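Long-range contact in probable Rab-related GTPase (Acanthamoeba polyphaga mimivirus, PDB 5XC3), which binds guanine nucleotides as a Rab-family small GTPase, probably hydrolyses GTP, and may take part in protein transport: residues L115-K120 / V147-F152. Sequence-based numbering, arbitrary orientation. Where two conformers were deposited one is given.
Sequences LVVANK and VFASSF. With GDP (guanosine-5'-diphosphate), chain B.
V117 pairs with V147 and A118 with F148 as parallel strand neighbours, and three backbone bonds fix this register. V147 N gives to V116 O, V147 O takes A118 N at 2.8 Å and 171°, and A149 N reaches A118 O at 2.9 Å. V147 is the residue most covered by the opposite segment, enclosed by L115, V117 and helix 154-168. Its chi1 of -73° sets CG1 anti to the carbonyl carbon and leaves CG2 between backbone N and carbonyl carbon, 4.0 Å from L115 CD2 and equally near V117 CG2, while V117 CG1 meets A149 CB. On the other face, buried A118 CB makes one close touch, 3.6 Å to F148 CD1; the solvent side is that partly exposed ring.

From the end of strand 113-119, N119 and K120 begin the NKxD motif (N119-D122); facing them, S150-F152 (Ser-Ser-Phe) occupies the place of the SAK motif of Ras-like GTPases. S151 N donates to GDP O6 (2.9 Å); in one modelled conformer S151 OG donates to GDP N7. The extended K120 chain runs over one face of the base, its CG 3.5 Å from GDP C6; exposed F152 lies across the other. K120 NZ-G15 O and N119 ND2-V16 O bonds tie the base site to the P-loop; S150 OG-D122 OD1 joins the two base-binding loops.

Strand 113-119 continues the sheet to strand 81-87, 145-148 is an outermost strand, and helix 154-168 covers V147 and A149, while helix 18-27 touches V117 and S151.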
loop_
_atom_site.group_PDB
_atom_site.type_symbol
_atom_site.label_atom_id
_atom_site.label_comp_id
_atom_site.label_asym_id
_atom_site.label_seq_id
_atom_site.Cartn_x
_atom_site.Cartn_y
_atom_site.Cartn_z
ATOM N N LEU A 115 -5.213 3.932 -1.573
ATOM C CA LEU A 115 -5.325 3.942 -0.118
ATOM C C LEU A 115 -3.978 4.298 0.504
ATOM O O LEU A 115 -2.998 3.558 0.350
ATOM C CB LEU A 115 -5.807 2.573 0.382
ATOM C CG LEU A 115 -6.001 2.413 1.892
ATOM C CD1 LEU A 115 -7.052 3.387 2.405
ATOM C CD2 LEU A 115 -6.396 0.985 2.245
ATOM N N VAL A 116 -3.926 5.432 1.208
ATOM C CA VAL A 116 -2.732 5.817 1.951
ATOM C C VAL A 116 -2.726 5.064 3.271
ATOM O O VAL A 116 -3.727 5.049 3.993
ATOM C CB VAL A 116 -2.705 7.334 2.191
ATOM C CG1 VAL A 116 -1.522 7.705 3.072
ATOM C CG2 VAL A 116 -2.658 8.069 0.859
ATOM N N VAL A 117 -1.613 4.421 3.578
ATOM C CA VAL A 117 -1.473 3.652 4.807
ATOM C C VAL A 117 -0.507 4.382 5.727
ATOM O O VAL A 117 0.682 4.500 5.421
ATOM C CB VAL A 117 -0.989 2.225 4.532
ATOM C CG1 VAL A 117 -0.847 1.474 5.848
ATOM C CG2 VAL A 117 -1.957 1.502 3.600
ATOM N N ALA A 118 -1.008 4.861 6.861
ATOM C CA ALA A 118 -0.167 5.479 7.882
ATOM C C ALA A 118 0.314 4.358 8.794
ATOM O O ALA A 118 -0.415 3.907 9.683
ATOM C CB ALA A 118 -0.960 6.541 8.636
ATOM N N ASN A 119 1.542 3.896 8.570
ATOM C CA ASN A 119 2.057 2.681 9.185
ATOM C C ASN A 119 2.928 2.983 10.405
ATOM O O ASN A 119 3.393 4.114 10.613
ATOM C CB ASN A 119 2.859 1.862 8.164
ATOM C CG ASN A 119 3.054 0.418 8.595
ATOM O OD1 ASN A 119 2.190 -0.170 9.243
ATOM N ND2 ASN A 119 4.197 -0.157 8.246
ATOM N N LYS A 120 3.140 1.933 11.206
ATOM C CA LYS A 120 3.980 1.904 12.408
ATOM C C LYS A 120 3.306 2.537 13.620
ATOM O O LYS A 120 3.987 3.083 14.496
ATOM C CB LYS A 120 5.392 2.473 12.175
ATOM C CG LYS A 120 6.128 1.865 10.980
ATOM C CD LYS A 120 7.635 2.033 11.071
ATOM C CE LYS A 120 8.290 1.593 9.760
ATOM N NZ LYS A 120 9.781 1.685 9.835
ATOM N N VAL A 147 -5.863 4.939 5.987
ATOM C CA VAL A 147 -6.048 4.098 7.168
ATOM C C VAL A 147 -4.779 4.170 7.993
ATOM O O VAL A 147 -3.701 4.454 7.480
ATOM C CB VAL A 147 -6.284 2.605 6.840
ATOM C CG1 VAL A 147 -7.645 2.396 6.277
ATOM C CG2 VAL A 147 -5.202 2.086 5.890
ATOM N N PHE A 148 -4.907 3.837 9.275
ATOM C CA PHE A 148 -3.766 3.647 10.157
ATOM C C PHE A 148 -3.500 2.160 10.310
ATOM O O PHE A 148 -4.439 1.357 10.377
ATOM C CB PHE A 148 -4.061 4.241 11.534
ATOM C CG PHE A 148 -4.097 5.738 11.541
ATOM C CD1 PHE A 148 -2.930 6.465 11.686
ATOM C CD2 PHE A 148 -5.292 6.419 11.388
ATOM C CE1 PHE A 148 -2.952 7.846 11.689
ATOM C CE2 PHE A 148 -5.318 7.807 11.386
ATOM C CZ PHE A 148 -4.144 8.516 11.538
ATOM N N ALA A 149 -2.221 1.787 10.386
ATOM C CA ALA A 149 -1.892 0.371 10.496
ATOM C C ALA A 149 -0.562 0.166 11.215
ATOM O O ALA A 149 0.227 1.093 11.401
ATOM C CB ALA A 149 -1.851 -0.310 9.118
ATOM N N SER A 150 -0.329 -1.082 11.616
ATOM C CA SER A 150 0.990 -1.559 12.004
ATOM C C SER A 150 1.136 -2.963 11.443
ATOM O O SER A 150 0.214 -3.780 11.569
ATOM C CB SER A 150 1.149 -1.611 13.531
ATOM O OG SER A 150 2.292 -2.367 13.880
ATOM N N SER A 151 2.289 -3.247 10.835
ATOM C CA SER A 151 2.516 -4.597 10.332
ATOM C C SER A 151 2.502 -5.630 11.454
ATOM O O SER A 151 2.371 -6.828 11.178
ATOM C CB SER A 151 3.834 -4.694 9.560
ATOM O OG SER A 151 4.083 -3.559 8.749
ATOM N N PHE A 152 2.642 -5.194 12.708
ATOM C CA PHE A 152 2.627 -6.088 13.859
ATOM C C PHE A 152 1.236 -6.275 14.447
ATOM O O PHE A 152 1.073 -7.074 15.380
ATOM C CB PHE A 152 3.569 -5.556 14.946
ATOM C CG PHE A 152 4.979 -5.338 14.476
ATOM C CD1 PHE A 152 5.601 -6.250 13.639
ATOM C CD2 PHE A 152 5.683 -4.206 14.864
ATOM C CE1 PHE A 152 6.904 -6.038 13.208
ATOM C CE2 PHE A 152 6.995 -3.990 14.440
ATOM C CZ PHE A 152 7.597 -4.903 13.606
HETATM P PB GDP B . 9.891 -1.331 3.050
HETATM O O1B GDP B . 8.878 -0.244 2.960
HETATM O O2B GDP B . 9.551 -2.610 2.305
HETATM O O3B GDP B . 11.271 -0.808 2.709
HETATM O O3A GDP B . 9.915 -1.671 4.638
HETATM P PA GDP B . 10.154 -3.073 5.368
HETATM O O1A GDP B . 8.899 -3.901 5.338
HETATM O O2A GDP B . 11.363 -3.762 4.805
HETATM O "O5'" GDP B . 10.379 -2.604 6.886
HETATM C "C5'" GDP B . 11.551 -1.860 7.234
HETATM C "C4'" GDP B . 11.778 -2.098 8.725
HETATM O "O4'" GDP B . 10.695 -1.526 9.474
HETATM C "C3'" GDP B . 11.814 -3.574 9.081
HETATM O "O3'" GDP B . 12.755 -3.724 10.155
HETATM C "C2'" GDP B . 10.422 -3.855 9.591
HETATM O "O2'" GDP B . 10.309 -4.986 10.470
HETATM C "C1'" GDP B . 10.099 -2.534 10.269
HETATM N N9 GDP B . 8.638 -2.371 10.288
HETATM C C8 GDP B . 7.753 -2.683 9.300
HETATM N N7 GDP B . 6.492 -2.385 9.685
HETATM C C5 GDP B . 6.559 -1.905 10.954
HETATM C C6 GDP B . 5.589 -1.409 11.951
HETATM O O6 GDP B . 4.362 -1.382 11.726
HETATM N N1 GDP B . 6.089 -0.989 13.125
HETATM C C2 GDP B . 7.408 -0.990 13.397
HETATM N N2 GDP B . 7.835 -0.550 14.608
HETATM N N3 GDP B . 8.348 -1.424 12.538
HETATM C C4 GDP B . 7.971 -1.876 11.315
#